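Local coordinates for protein thiazoline oxidase/subtilisin-like protease (Prochloron didemni, PDB 4AKS) that probably cleaves a C-terminal recognition tail from precursor peptides and joins the new end to the N-terminus, closing the patellamide macrocycle with a subtilisin-like protease domain, at residues Gly240-Gly245 and Ala320-Leu325. Sequence-based numbering, arbitrary orientation.
Sequences GTLAVG and AVRTAL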
loop_
_atom_site.group_PDB
_atom_site.type_symbol
_atom_site.label_atom_id
_atom_site.label_comp_id
_atom_site.label_asym_id
_atom_site.label_seq_id
_atom_site.Cartn_x
_atom_site.Cartn_y
_atom_site.Cartn_z
ATOM N N GLY A 240 8.649 15.441 1.397
ATOM C CA GLY A 240 8.340 14.465 2.461
ATOM C C GLY A 240 7.218 13.477 2.138
ATOM O O GLY A 240 6.751 12.711 3.016
ATOM N N THR A 241 6.728 13.553 0.900
ATOM C CA THR A 241 5.963 12.480 0.269
ATOM C C THR A 241 6.922 11.538 -0.454
ATOM O O THR A 241 7.786 11.992 -1.196
ATOM C CB THR A 241 4.987 13.029 -0.779
ATOM O OG1 THR A 241 3.917 13.718 -0.127
ATOM C CG2 THR A 241 4.425 11.917 -1.638
ATOM N N LEU A 242 6.770 10.234 -0.262
ATOM C CA LEU A 242 7.481 9.277 -1.098
ATOM C C LEU A 242 6.555 8.858 -2.226
ATOM O O LEU A 242 5.574 8.132 -2.004
ATOM C CB LEU A 242 7.945 8.074 -0.284
ATOM C CG LEU A 242 8.707 6.987 -1.044
ATOM C CD1 LEU A 242 10.122 7.491 -1.353
ATOM C CD2 LEU A 242 8.764 5.682 -0.262
ATOM N N ALA A 243 6.849 9.348 -3.427
ATOM C CA ALA A 243 6.060 9.064 -4.623
ATOM C C ALA A 243 6.594 7.794 -5.257
ATOM O O ALA A 243 7.798 7.640 -5.394
ATOM C CB ALA A 243 6.167 10.222 -5.602
ATOM N N VAL A 244 5.719 6.885 -5.667
ATOM C CA VAL A 244 6.174 5.594 -6.180
ATOM C C VAL A 244 5.630 5.300 -7.576
ATOM O O VAL A 244 4.420 5.347 -7.800
ATOM C CB VAL A 244 5.787 4.459 -5.226
ATOM C CG1 VAL A 244 6.431 3.159 -5.683
ATOM C CG2 VAL A 244 6.232 4.800 -3.807
ATOM N N GLY A 245 6.534 4.990 -8.492
ATOM C CA GLY A 245 6.204 4.536 -9.845
ATOM C C GLY A 245 6.375 3.029 -9.986
ATOM O O GLY A 245 7.072 2.389 -9.191
ATOM N N ALA A 320 14.774 10.197 7.523
ATOM C CA ALA A 320 16.010 9.445 7.256
ATOM C C ALA A 320 15.688 8.249 6.338
ATOM O O ALA A 320 16.413 8.001 5.379
ATOM C CB ALA A 320 16.696 8.976 8.549
ATOM N N VAL A 321 14.582 7.551 6.609
ATOM C CA VAL A 321 14.192 6.396 5.796
ATOM C C VAL A 321 13.873 6.814 4.367
ATOM O O VAL A 321 14.348 6.197 3.425
ATOM C CB VAL A 321 12.999 5.617 6.411
ATOM C CG1 VAL A 321 12.393 4.669 5.387
ATOM C CG2 VAL A 321 13.463 4.848 7.653
ATOM N N ARG A 322 13.099 7.884 4.213
ATOM C CA ARG A 322 12.753 8.404 2.890
ATOM C C ARG A 322 13.969 8.842 2.091
ATOM O O ARG A 322 14.089 8.515 0.919
ATOM C CB ARG A 322 11.798 9.594 2.993
ATOM C CG ARG A 322 11.253 10.058 1.640
ATOM C CD ARG A 322 10.324 11.251 1.771
ATOM N NE ARG A 322 11.122 12.449 1.992
ATOM C CZ ARG A 322 11.445 13.359 1.073
ATOM N NH1 ARG A 322 10.996 13.292 -0.177
ATOM N NH2 ARG A 322 12.216 14.382 1.429
ATOM N N THR A 323 14.857 9.603 2.714
ATOM C CA THR A 323 16.016 10.123 1.997
ATOM C C THR A 323 17.017 9.005 1.669
ATOM O O THR A 323 17.605 9.013 0.601
ATOM C CB THR A 323 16.712 11.261 2.778
ATOM O OG1 THR A 323 17.037 10.794 4.092
ATOM C CG2 THR A 323 15.826 12.487 2.881
ATOM N N ALA A 324 17.204 8.053 2.583
ATOM C CA ALA A 324 18.046 6.865 2.323
ATOM C C ALA A 324 17.558 6.078 1.108
ATOM O O ALA A 324 18.365 5.692 0.264
ATOM C CB ALA A 324 18.096 5.951 3.543
ATOM N N LEU A 325 16.246 5.857 1.010
ATOM C CA LEU A 325 15.679 5.163 -0.157
ATOM C C LEU A 325 15.906 5.936 -1.446
ATOM O O LEU A 325 16.289 5.365 -2.461
ATOM C CB LEU A 325 14.178 4.892 0.023
ATOM C CG LEU A 325 13.831 3.820 1.066
ATOM C CD1 LEU A 325 12.367 3.910 1.444
ATOM C CD2 LEU A 325 14.188 2.407 0.604
#
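Arg322 reaches from its helix to Gly240, just before strand 241-247, and lays its guanidinium flat against the backbone of that glycine. The amide nitrogen of Gly240 sits 3.4 Å above the plane of the group, over its centre, and Gly240 CA covers the same face, 3.5 Å from Arg322 NE. With CG anti to the backbone N (chi1 -172°) and CD extended beyond it, the chain runs straight out from the helix; a bend at chi3, 77°, then brings the end round to the glycine. Thr241 O approaches the guanidinium obliquely, 3.6 Å from Arg322 NH1, without a hydrogen bond.

The aliphatic part of the arginine packs on Leu242. The two side chains lie alongside each other and point opposite ways, with Leu242 CD1 4.1 Å from Arg322 CG. The other methyl of the fork, Leu242 CD2, meets Leu325 CD1 at 4.4 Å, one helical turn on. Strand and helix axes cross at 37°, with a closest approach of 9.5 Å.

This is side-chain packing of helix 318-328 near one edge of the parallel sheet of the subtilisin-like fold, where strand 241-247 runs between 219-223 and the outermost strand 267-271; Leu325 also touches Ile268. Cutting Arg322 back to an alanine is likely to leave Glu319 without its salt-bridge partner and open a gap over Gly240 and beside Leu242 CD1. Since no hydrogen bond crosses between the segments, the buried arginine joins them mainly by van der Waals contact, perhaps with a weak electrostatic pull toward Thr241 O, while its charge is met within its own helix by Glu319.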